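Local atomic coordinates of putative amino acid binding protein (Streptococcus mutans, PDB entry 4C0R), a protein that binds glutathione and probably delivers it to the cystine ABC importer TcyBC for uptake into the cell. Residues V5-G11 with K62-N68; N89-V95 with F159-I165; N84-S88 with S231-D235. One frame throughout, in Å; residues are numbered along the deposited sequence.

Contact 1 (V5-G11 with K62-N68); sequences VTLATVG and KYQIGAN. With GDS (oxidized glutathione disulfide), chain C.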
loop_
_atom_site.group_PDB
_atom_site.type_symbol
_atom_site.label_atom_id
_atom_site.label_comp_id
_atom_site.label_asym_id
_atom_site.label_seq_id
_atom_site.Cartn_x
_atom_site.Cartn_y
_atom_site.Cartn_z
ATOM N N VAL A 5 -2.593 18.897 -11.237
ATOM C CA VAL A 5 -3.086 17.973 -10.211
ATOM C C VAL A 5 -1.825 17.411 -9.583
ATOM O O VAL A 5 -0.986 16.872 -10.303
ATOM C CB VAL A 5 -3.890 16.776 -10.862
ATOM C CG1 VAL A 5 -4.100 15.582 -9.887
ATOM C CG2 VAL A 5 -5.208 17.258 -11.412
ATOM N N THR A 6 -1.684 17.455 -8.257
ATOM C CA THR A 6 -0.523 16.836 -7.621
ATOM C C THR A 6 -0.921 15.526 -6.935
ATOM O O THR A 6 -1.826 15.473 -6.117
ATOM C CB THR A 6 0.134 17.764 -6.619
ATOM O OG1 THR A 6 0.555 18.951 -7.326
ATOM C CG2 THR A 6 1.352 17.138 -5.995
ATOM N N LEU A 7 -0.282 14.458 -7.395
ATOM C CA LEU A 7 -0.389 13.121 -6.780
ATOM C C LEU A 7 0.748 12.959 -5.781
ATOM O O LEU A 7 1.926 13.095 -6.130
ATOM C CB LEU A 7 -0.351 12.061 -7.896
ATOM C CG LEU A 7 -0.470 10.620 -7.394
ATOM C CD1 LEU A 7 -0.950 9.725 -8.535
ATOM C CD2 LEU A 7 0.816 10.042 -6.831
ATOM N N ALA A 8 0.375 12.718 -4.529
ATOM C CA ALA A 8 1.358 12.517 -3.451
ATOM C C ALA A 8 1.566 11.042 -3.145
ATOM O O ALA A 8 0.619 10.259 -3.118
ATOM C CB ALA A 8 0.928 13.250 -2.195
ATOM N N THR A 9 2.851 10.664 -2.978
ATOM C CA THR A 9 3.207 9.308 -2.698
ATOM C C THR A 9 4.376 9.271 -1.758
ATOM O O THR A 9 5.050 10.272 -1.634
ATOM C CB THR A 9 3.513 8.568 -4.015
ATOM O OG1 THR A 9 3.649 7.178 -3.784
ATOM C CG2 THR A 9 4.774 9.102 -4.656
ATOM N N VAL A 10 4.658 8.130 -1.133
ATOM C CA VAL A 10 5.851 8.044 -0.282
ATOM C C VAL A 10 7.035 7.577 -1.120
ATOM O O VAL A 10 8.166 8.053 -0.934
ATOM C CB VAL A 10 5.656 7.106 0.910
ATOM C CG1 VAL A 10 6.831 7.212 1.841
ATOM C CG2 VAL A 10 4.358 7.450 1.685
ATOM N N GLY A 11 6.838 6.633 -2.035
ATOM C CA GLY A 11 7.911 6.224 -2.908
ATOM C C GLY A 11 8.936 5.318 -2.244
ATOM O O GLY A 11 10.059 5.151 -2.780
ATOM N N LYS A 62 -3.450 20.931 -0.758
ATOM C CA LYS A 62 -2.116 21.002 -1.295
ATOM C C LYS A 62 -1.958 19.859 -2.297
ATOM O O LYS A 62 -1.332 20.019 -3.310
ATOM C CB LYS A 62 -1.059 20.837 -0.206
ATOM C CG LYS A 62 0.379 20.786 -0.701
ATOM C CD LYS A 62 1.345 20.684 0.491
ATOM C CE LYS A 62 2.821 20.804 0.096
ATOM N NZ LYS A 62 3.676 20.990 1.301
ATOM N N TYR A 63 -2.504 18.690 -1.966
ATOM C CA TYR A 63 -2.446 17.561 -2.885
ATOM C C TYR A 63 -3.863 17.192 -3.284
ATOM O O TYR A 63 -4.793 17.409 -2.516
ATOM C CB TYR A 63 -1.790 16.311 -2.210
ATOM C CG TYR A 63 -0.404 16.527 -1.680
ATOM C CD1 TYR A 63 0.550 17.191 -2.421
ATOM C CD2 TYR A 63 -0.063 16.065 -0.421
ATOM C CE1 TYR A 63 1.822 17.410 -1.923
ATOM C CE2 TYR A 63 1.228 16.275 0.070
ATOM C CZ TYR A 63 2.139 16.946 -0.690
ATOM O OH TYR A 63 3.434 17.140 -0.193
ATOM N N GLN A 64 -4.046 16.615 -4.478
ATOM C CA GLN A 64 -5.355 16.181 -4.970
ATOM C C GLN A 64 -5.553 14.667 -4.981
ATOM O O GLN A 64 -6.671 14.213 -4.849
ATOM C CB GLN A 64 -5.637 16.726 -6.369
ATOM C CG GLN A 64 -5.825 18.241 -6.408
ATOM C CD GLN A 64 -4.578 19.024 -6.043
ATOM O OE1 GLN A 64 -3.517 18.875 -6.664
ATOM N NE2 GLN A 64 -4.698 19.862 -5.028
ATOM N N ILE A 65 -4.454 13.906 -5.156
ATOM C CA ILE A 65 -4.537 12.447 -5.224
ATOM C C ILE A 65 -3.474 11.908 -4.293
ATOM O O ILE A 65 -2.382 12.482 -4.185
ATOM C CB ILE A 65 -4.248 11.890 -6.645
ATOM C CG1 ILE A 65 -5.052 12.639 -7.696
ATOM C CG2 ILE A 65 -4.567 10.421 -6.661
ATOM C CD1 ILE A 65 -4.772 12.159 -9.092
ATOM N N GLY A 66 -3.767 10.806 -3.616
ATOM C CA GLY A 66 -2.799 10.066 -2.831
ATOM C C GLY A 66 -2.727 8.650 -3.378
ATOM O O GLY A 66 -3.746 8.061 -3.738
ATOM N N ALA A 67 -1.526 8.106 -3.453
ATOM C CA ALA A 67 -1.326 6.748 -3.992
ATOM C C ALA A 67 -0.091 6.176 -3.382
ATOM O O ALA A 67 0.979 6.743 -3.538
ATOM C CB ALA A 67 -1.173 6.774 -5.454
ATOM N N ASN A 68 -0.245 5.098 -2.650
ATOM C CA ASN A 68 0.858 4.350 -2.068
ATOM C C ASN A 68 0.315 3.063 -1.418
ATOM O O ASN A 68 0.337 2.918 -0.205
ATOM C CB ASN A 68 1.610 5.199 -1.014
ATOM C CG ASN A 68 3.037 4.740 -0.812
ATOM O OD1 ASN A 68 4.005 5.363 -1.290
ATOM N ND2 ASN A 68 3.187 3.624 -0.141
HETATM C CD1 GDS C . 7.291 6.779 7.464
HETATM N N2 GDS C . 7.908 5.476 7.186
HETATM C CA2 GDS C . 8.173 5.214 5.818
HETATM C C2 GDS C . 9.437 5.715 5.214
HETATM O O2 GDS C . 9.528 5.896 3.982
HETATM C CB2 GDS C . 7.256 4.488 4.910
HETATM S SG2 GDS C . 5.848 3.785 5.740
HETATM N N3 GDS C . 10.545 5.981 6.109
HETATM C CA3 GDS C . 11.778 6.561 5.578
HETATM C C3 GDS C . 11.715 8.015 6.039
HETATM O OE3 GDS C . 12.765 8.633 6.399
HETATM O OE4 GDS C . 10.623 8.653 6.092
HETATM N N4 GDS C . 4.268 1.029 5.083
HETATM C CA4 GDS C . 5.187 0.170 5.792
HETATM C C4 GDS C . 4.662 -0.141 7.150
HETATM O OE5 GDS C . 3.426 -0.043 7.421
HETATM O OE6 GDS C . 5.496 -0.567 7.997
HETATM C C5 GDS C . 4.641 1.508 3.789
HETATM O O5 GDS C . 5.707 1.152 3.287
HETATM C CA5 GDS C . 3.703 2.475 3.222
HETATM N N5 GDS C . 2.327 2.302 3.442
HETATM C CB5 GDS C . 4.227 3.873 3.181
HETATM S SG5 GDS C . 4.192 4.563 4.858
HETATM C CA6 GDS C . -1.581 -0.240 4.202
HETATM C C6 GDS C . -2.392 1.008 4.512
HETATM O OE7 GDS C . -2.209 1.586 5.618
HETATM O OE8 GDS C . -3.214 1.465 3.682
HETATM N N6 GDS C . -2.147 -0.840 2.979
HETATM C CB6 GDS C . -0.137 0.078 4.054
HETATM C CG6 GDS C . 0.025 1.353 3.197
HETATM C CD6 GDS C . 1.478 1.416 2.777
HETATM O O6 GDS C . 1.990 0.759 1.859
HETATM O O HOH W 1 -1.652 20.806 -7.362
#
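L7 and A8 of strand 5-9 pair in parallel with I65 and G66 of strand 65-67, the segment axes 4.5 Å apart and 27° from parallel. These are neighbouring parallel strands in one lobe of a periplasmic-binding-protein fold; strand 42-48 pairs with the other edge of strand 3-9, and helix 51-59 leads from it to strand 65-71. A8 N donates to I65 O, and A67 N donates to A8 O. T6 O is gripped twice, by Q64 N and I65 N.

The Q64 chain bends at chi2 (65°) and brings OE1 back to T6 N at 2.8 Å. That bond is nearly straight and lies in the carbonyl plane. A water joins OE1 to T6 OG1. On one side of the sheet, V5 CG1 meets I65 CD1 at 3.6 Å, and L7 packs against I65 and A67 under helix 27-36. On the other side, A8 CB sits over a face of the Y63 ring, 3.6 Å from its centroid.

At the ligand end, V10 CG1 comes near O2 of the bound glutathione disulfide. N68 ND2 bonds to T13 OG1, which fixes the amide from its other end. N68 OD1 takes V10 N from above its carbonyl plane at 2.8 Å, and G11 N nearly head-on at 3.2 Å.

Contact 2 (N89-V95 with F159-I165); sequences NPLVLVV and FKIFEKI. With GDS (oxidized glutathione disulfide), chain C.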
loop_
_atom_site.group_PDB
_atom_site.type_symbol
_atom_site.label_atom_id
_atom_site.label_comp_id
_atom_site.label_asym_id
_atom_site.label_seq_id
_atom_site.Cartn_x
_atom_site.Cartn_y
_atom_site.Cartn_z
ATOM N N ASN A 89 -4.371 -7.242 -2.609
ATOM C CA ASN A 89 -3.069 -7.438 -2.019
ATOM C C ASN A 89 -3.190 -7.900 -0.580
ATOM O O ASN A 89 -3.222 -7.097 0.371
ATOM C CB ASN A 89 -2.338 -6.123 -2.084
ATOM C CG ASN A 89 -0.864 -6.222 -1.848
ATOM O OD1 ASN A 89 -0.325 -7.304 -1.656
ATOM N ND2 ASN A 89 -0.188 -5.080 -1.904
ATOM N N PRO A 90 -3.285 -9.236 -0.365
ATOM C CA PRO A 90 -3.574 -9.690 0.973
ATOM C C PRO A 90 -2.386 -9.637 1.905
ATOM O O PRO A 90 -1.249 -9.506 1.483
ATOM C CB PRO A 90 -4.021 -11.147 0.751
ATOM C CG PRO A 90 -3.276 -11.587 -0.383
ATOM C CD PRO A 90 -3.169 -10.350 -1.316
ATOM N N LEU A 91 -2.662 -9.711 3.209
ATOM C CA LEU A 91 -1.610 -9.605 4.177
ATOM C C LEU A 91 -0.885 -10.900 4.407
ATOM O O LEU A 91 -1.461 -12.007 4.326
ATOM C CB LEU A 91 -2.131 -9.133 5.543
ATOM C CG LEU A 91 -2.615 -7.717 5.565
ATOM C CD1 LEU A 91 -3.228 -7.456 6.948
ATOM C CD2 LEU A 91 -1.472 -6.786 5.299
ATOM N N VAL A 92 0.373 -10.747 4.765
ATOM C CA VAL A 92 1.211 -11.858 5.239
ATOM C C VAL A 92 1.985 -11.471 6.519
ATOM O O VAL A 92 2.168 -10.305 6.850
ATOM C CB VAL A 92 2.229 -12.345 4.207
ATOM C CG1 VAL A 92 1.539 -12.865 3.024
ATOM C CG2 VAL A 92 3.240 -11.203 3.827
ATOM N N LEU A 93 2.404 -12.503 7.238
ATOM C CA LEU A 93 3.289 -12.430 8.330
ATOM C C LEU A 93 4.664 -12.822 7.796
ATOM O O LEU A 93 4.832 -13.895 7.235
ATOM C CB LEU A 93 2.790 -13.477 9.339
ATOM C CG LEU A 93 3.297 -13.690 10.720
ATOM C CD1 LEU A 93 3.511 -12.395 11.487
ATOM C CD2 LEU A 93 2.269 -14.583 11.422
ATOM N N VAL A 94 5.642 -11.949 7.941
ATOM C CA VAL A 94 7.004 -12.196 7.558
ATOM C C VAL A 94 7.785 -12.584 8.821
ATOM O O VAL A 94 7.817 -11.835 9.783
ATOM C CB VAL A 94 7.667 -10.939 6.982
ATOM C CG1 VAL A 94 9.098 -11.224 6.568
ATOM C CG2 VAL A 94 6.830 -10.407 5.800
ATOM N N VAL A 95 8.387 -13.759 8.786
ATOM C CA VAL A 95 9.126 -14.317 9.909
ATOM C C VAL A 95 10.308 -15.091 9.373
ATOM O O VAL A 95 10.340 -15.479 8.204
ATOM C CB VAL A 95 8.263 -15.327 10.746
ATOM C CG1 VAL A 95 7.060 -14.618 11.429
ATOM C CG2 VAL A 95 7.822 -16.486 9.874
ATOM N N PHE A 159 8.952 -10.353 13.845
ATOM C CA PHE A 159 8.077 -10.556 12.707
ATOM C C PHE A 159 7.709 -9.204 12.125
ATOM O O PHE A 159 7.875 -8.179 12.824
ATOM C CB PHE A 159 6.775 -11.298 13.091
ATOM C CG PHE A 159 5.824 -10.514 13.952
ATOM C CD1 PHE A 159 5.912 -10.562 15.322
ATOM C CD2 PHE A 159 4.817 -9.736 13.397
ATOM C CE1 PHE A 159 5.044 -9.885 16.100
ATOM C CE2 PHE A 159 3.928 -9.060 14.155
ATOM C CZ PHE A 159 4.041 -9.126 15.549
ATOM N N LYS A 160 7.169 -9.211 10.895
ATOM C CA LYS A 160 6.565 -7.996 10.310
ATOM C C LYS A 160 5.332 -8.420 9.506
ATOM O O LYS A 160 5.409 -9.300 8.667
ATOM C CB LYS A 160 7.556 -7.268 9.394
ATOM C CG LYS A 160 6.991 -6.063 8.635
ATOM C CD LYS A 160 6.545 -4.950 9.566
ATOM C CE LYS A 160 6.022 -3.763 8.776
ATOM N NZ LYS A 160 5.500 -2.696 9.652
ATOM N N ILE A 161 4.213 -7.765 9.777
ATOM C CA ILE A 161 2.987 -7.950 9.013
ATOM C C ILE A 161 2.875 -6.868 7.924
ATOM O O ILE A 161 3.033 -5.679 8.189
ATOM C CB ILE A 161 1.724 -7.909 9.874
ATOM C CG1 ILE A 161 1.781 -9.007 10.936
ATOM C CG2 ILE A 161 0.470 -8.040 9.015
ATOM C CD1 ILE A 161 0.679 -8.893 11.961
ATOM N N PHE A 162 2.716 -7.295 6.683
ATOM C CA PHE A 162 2.526 -6.345 5.592
ATOM C C PHE A 162 1.851 -7.021 4.436
ATOM O O PHE A 162 1.723 -8.256 4.412
ATOM C CB PHE A 162 3.895 -5.784 5.123
ATOM C CG PHE A 162 3.740 -4.437 4.404
ATOM C CD1 PHE A 162 3.377 -3.296 5.130
ATOM C CD2 PHE A 162 3.854 -4.348 3.056
ATOM C CE1 PHE A 162 3.159 -2.075 4.491
ATOM C CE2 PHE A 162 3.628 -3.109 2.406
ATOM C CZ PHE A 162 3.292 -1.971 3.156
ATOM N N GLU A 163 1.448 -6.245 3.426
ATOM C CA GLU A 163 0.919 -6.834 2.177
ATOM C C GLU A 163 1.934 -7.781 1.509
ATOM O O GLU A 163 3.116 -7.514 1.485
ATOM C CB GLU A 163 0.542 -5.720 1.204
ATOM C CG GLU A 163 -0.789 -5.032 1.484
ATOM C CD GLU A 163 -0.840 -4.035 2.603
ATOM O OE1 GLU A 163 0.205 -3.581 3.103
ATOM O OE2 GLU A 163 -1.972 -3.726 2.950
ATOM N N LYS A 164 1.407 -8.873 0.954
ATOM C CA LYS A 164 2.177 -9.910 0.327
ATOM C C LYS A 164 3.027 -9.432 -0.830
ATOM O O LYS A 164 4.148 -9.842 -0.941
ATOM C CB LYS A 164 1.212 -10.984 -0.194
ATOM C CG LYS A 164 1.878 -12.253 -0.647
ATOM C CD LYS A 164 0.854 -13.374 -0.718
ATOM C CE LYS A 164 1.560 -14.720 -0.876
ATOM N NZ LYS A 164 0.564 -15.789 -0.980
ATOM N N ILE A 165 2.480 -8.613 -1.720
ATOM C CA ILE A 165 3.200 -8.278 -2.932
ATOM C C ILE A 165 4.533 -7.568 -2.583
ATOM O O ILE A 165 5.612 -7.956 -3.074
ATOM C CB ILE A 165 2.338 -7.448 -3.870
ATOM C CG1 ILE A 165 1.149 -8.238 -4.433
ATOM C CG2 ILE A 165 3.210 -6.920 -5.041
ATOM C CD1 ILE A 165 0.097 -7.422 -5.095
HETATM C CD1 GDS C . 7.291 6.779 7.464
HETATM N N2 GDS C . 7.908 5.476 7.186
HETATM C CA2 GDS C . 8.173 5.214 5.818
HETATM C C2 GDS C . 9.437 5.715 5.214
HETATM O O2 GDS C . 9.528 5.896 3.982
HETATM C CB2 GDS C . 7.256 4.488 4.910
HETATM S SG2 GDS C . 5.848 3.785 5.740
HETATM N N3 GDS C . 10.545 5.981 6.109
HETATM C CA3 GDS C . 11.778 6.561 5.578
HETATM C C3 GDS C . 11.715 8.015 6.039
HETATM O OE3 GDS C . 12.765 8.633 6.399
HETATM O OE4 GDS C . 10.623 8.653 6.092
HETATM N N4 GDS C . 4.268 1.029 5.083
HETATM C CA4 GDS C . 5.187 0.170 5.792
HETATM C C4 GDS C . 4.662 -0.141 7.150
HETATM O OE5 GDS C . 3.426 -0.043 7.421
HETATM O OE6 GDS C . 5.496 -0.567 7.997
HETATM C C5 GDS C . 4.641 1.508 3.789
HETATM O O5 GDS C . 5.707 1.152 3.287
HETATM C CA5 GDS C . 3.703 2.475 3.222
HETATM N N5 GDS C . 2.327 2.302 3.442
HETATM C CB5 GDS C . 4.227 3.873 3.181
HETATM S SG5 GDS C . 4.192 4.563 4.858
HETATM C CA6 GDS C . -1.581 -0.240 4.202
HETATM C C6 GDS C . -2.392 1.008 4.512
HETATM O OE7 GDS C . -2.209 1.586 5.618
HETATM O OE8 GDS C . -3.214 1.465 3.682
HETATM N N6 GDS C . -2.147 -0.840 2.979
HETATM C CB6 GDS C . -0.137 0.078 4.054
HETATM C CG6 GDS C . 0.025 1.353 3.197
HETATM C CD6 GDS C . 1.478 1.416 2.777
HETATM O O6 GDS C . 1.990 0.759 1.859
HETATM O O HOH W 2 -4.023 -5.244 2.205
#
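V92 and F162 form a hydrogen-bonded antiparallel pair, with V92 N to F162 O at 2.9 Å and F162 N to V92 O at 3.1 Å. V94 and K160 repeat the pattern. Beyond the strand, K164 N donates to P90 O.

N89 supplies the side-chain bond to the start of helix 164-173. Its CG is anti to the backbone N (chi1 -165°), and OD1 accepts from I165 N at 3.1 Å on a lone pair in the carbonyl plane. The amide also lies against E163 CB and CG, its plane 56° from that of the carboxylate.

The apolar contacts fall on both faces of the sheet. L93 CD1 reaches F159 CD2 at 3.5 Å and also touches I161 CG1. V92 CG1 meets the extended K164 chain at about a right angle, while K164 NZ goes on to a salt bridge with D183. L91 CD2 lies against the backbone of F162 and E163.

In this periplasmic-binding-protein fold, strand 160-163 belongs to the second lobe and carries part of the ligand cleft. E163 is the N-cap of helix 164-173.

Three side chains meet the glutathione disulfide. K160 NZ donates to its carboxylate oxygen OE6 at 2.7 Å, and to Q148 and Q113 O as well. The F162 ring has ligand O6 at its edge, while E163 OE1 lies over the centre of one face. E163 OE2 takes ligand N6 at 2.9 Å and a water that also donates to N89 O.

Contact 3 (N84-S88 with S231-D235); sequences NPTAS and SYLPD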
loop_
_atom_site.group_PDB
_atom_site.type_symbol
_atom_site.label_atom_id
_atom_site.label_comp_id
_atom_site.label_asym_id
_atom_site.label_seq_id
_atom_site.Cartn_x
_atom_site.Cartn_y
_atom_site.Cartn_z
ATOM N N ASN A 84 -12.244 3.482 -7.597
ATOM C CA ASN A 84 -12.469 2.063 -7.669
ATOM C C ASN A 84 -11.129 1.385 -7.393
ATOM O O ASN A 84 -10.048 1.987 -7.521
ATOM C CB ASN A 84 -13.040 1.720 -9.023
ATOM C CG ASN A 84 -14.477 2.245 -9.162
ATOM O OD1 ASN A 84 -15.211 2.371 -8.160
ATOM N ND2 ASN A 84 -14.846 2.586 -10.365
ATOM N N PRO A 85 -11.197 0.151 -6.922
ATOM C CA PRO A 85 -9.959 -0.494 -6.509
ATOM C C PRO A 85 -9.059 -0.755 -7.712
ATOM O O PRO A 85 -9.550 -0.953 -8.839
ATOM C CB PRO A 85 -10.436 -1.828 -5.886
ATOM C CG PRO A 85 -11.727 -2.060 -6.520
ATOM C CD PRO A 85 -12.375 -0.721 -6.769
ATOM N N THR A 86 -7.758 -0.750 -7.454
ATOM C CA THR A 86 -6.785 -1.008 -8.518
ATOM C C THR A 86 -6.012 -2.324 -8.380
ATOM O O THR A 86 -5.431 -2.822 -9.350
ATOM C CB THR A 86 -5.788 0.134 -8.599
ATOM O OG1 THR A 86 -5.029 0.137 -7.400
ATOM C CG2 THR A 86 -6.484 1.465 -8.839
ATOM N N ALA A 87 -6.019 -2.949 -7.221
ATOM C CA ALA A 87 -5.309 -4.198 -7.018
ATOM C C ALA A 87 -5.827 -4.837 -5.755
ATOM O O ALA A 87 -6.436 -4.170 -4.917
ATOM C CB ALA A 87 -3.799 -3.951 -6.872
ATOM N N SER A 88 -5.599 -6.136 -5.637
ATOM C CA SER A 88 -5.900 -6.935 -4.476
ATOM C C SER A 88 -4.607 -7.469 -3.893
ATOM O O SER A 88 -3.815 -8.120 -4.596
ATOM C CB SER A 88 -6.889 -8.052 -4.845
ATOM O OG SER A 88 -7.323 -8.705 -3.654
ATOM N N SER A 231 -0.935 -11.193 -11.878
ATOM C CA SER A 231 -2.233 -10.645 -12.147
ATOM C C SER A 231 -2.996 -10.552 -10.831
ATOM O O SER A 231 -3.475 -11.556 -10.286
ATOM C CB SER A 231 -2.959 -11.545 -13.153
ATOM O OG SER A 231 -4.117 -10.896 -13.648
ATOM N N TYR A 232 -3.073 -9.322 -10.294
ATOM C CA TYR A 232 -3.630 -9.085 -8.979
ATOM C C TYR A 232 -4.739 -8.044 -9.033
ATOM O O TYR A 232 -4.858 -7.220 -8.138
ATOM C CB TYR A 232 -2.534 -8.635 -8.013
ATOM C CG TYR A 232 -1.323 -9.563 -7.968
ATOM C CD1 TYR A 232 -1.470 -10.911 -7.718
ATOM C CD2 TYR A 232 -0.069 -9.087 -8.230
ATOM C CE1 TYR A 232 -0.323 -11.752 -7.672
ATOM C CE2 TYR A 232 1.048 -9.901 -8.180
ATOM C CZ TYR A 232 0.906 -11.219 -7.910
ATOM O OH TYR A 232 2.080 -11.992 -7.901
ATOM N N LEU A 233 -5.577 -8.088 -10.032
ATOM C CA LEU A 233 -6.653 -7.110 -10.137
ATOM C C LEU A 233 -7.808 -7.431 -9.213
ATOM O O LEU A 233 -8.050 -8.595 -8.816
ATOM C CB LEU A 233 -7.180 -7.005 -11.557
ATOM C CG LEU A 233 -6.126 -6.599 -12.614
ATOM C CD1 LEU A 233 -6.841 -6.424 -13.940
ATOM C CD2 LEU A 233 -5.396 -5.345 -12.244
ATOM N N PRO A 234 -8.568 -6.411 -8.890
ATOM C CA PRO A 234 -9.794 -6.631 -8.149
ATOM C C PRO A 234 -10.796 -7.460 -8.987
ATOM O O PRO A 234 -10.678 -7.587 -10.206
ATOM C CB PRO A 234 -10.347 -5.213 -7.933
ATOM C CG PRO A 234 -9.181 -4.283 -8.207
ATOM C CD PRO A 234 -8.404 -5.001 -9.297
ATOM N N ASP A 235 -11.808 -7.983 -8.316
ATOM C CA ASP A 235 -12.866 -8.687 -9.025
ATOM C C ASP A 235 -13.637 -7.737 -9.940
ATOM O O ASP A 235 -13.901 -6.596 -9.600
ATOM C CB ASP A 235 -13.843 -9.305 -8.005
ATOM C CG ASP A 235 -13.219 -10.340 -7.113
ATOM O OD1 ASP A 235 -12.118 -10.858 -7.407
ATOM O OD2 ASP A 235 -13.889 -10.687 -6.103
#
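P85 and P234 meet ring to ring, their side chains set obliquely to each other. The P234 ring can be followed atom by atom from CB. CB touches P85 CG at 3.7 Å and lies a little farther from P85 CB. CG meets both the ring and the backbone of the other segment. It comes to 3.6 Å from P85 CB and 3.4 Å from P85 O. It also lies 3.6 Å from A87 N, so it rests on the backbone as well as on the other ring. CD closes the ring over the next peptide, with T86 O and T86 C both 3.7 Å away. The ring therefore covers the chain from P85 to A87. Y191 and M239 touch both prolines and add to the same packing.

Segment 84-88 lies on the long strand 81-96, which runs from one lobe of the periplasmic-binding-protein fold to the other. Segment 231-235 is the loop after helix 219-228, close to the C-terminal end of the modelled chain. The contact thus lays the C-terminal tail along this strand.

One backbone hydrogen bond joins the two, from S88 N to Y232 O at 2.8 Å. The donor is tilted 21° from the carbonyl plane. A87 CA makes a CH...O contact with the same oxygen, at 3.3 Å. L233 starts away from the strand, yet its CD2 returns to within van der Waals range of T86 O. T86 O bonds to Y27 OH, and Y27 also packs against L233 and A87. Y232 CB lies near S88 O, and Y232 N is held by S224 OG.

How the contacts relate
From the N terminus, contact 1 comes first. It closes a loop of 50 residues and pairs strands 3-9 and 65-71 in one lobe. The chain then enters strand 81-96, which serves both other contacts. Contact 3 opens on residues 84-88, and contact 2 opens directly after it on 89-95. Contact 2 closes at 159-165 in the other lobe, so it nests inside the long loop that contact 3 closes at 231-235. Contacts 2 and 3 touch where I165 CD1 packs on Y232 CD2. Contacts 1 and 2 have centres about 24 Å apart, and both touch the same glutathione disulfide.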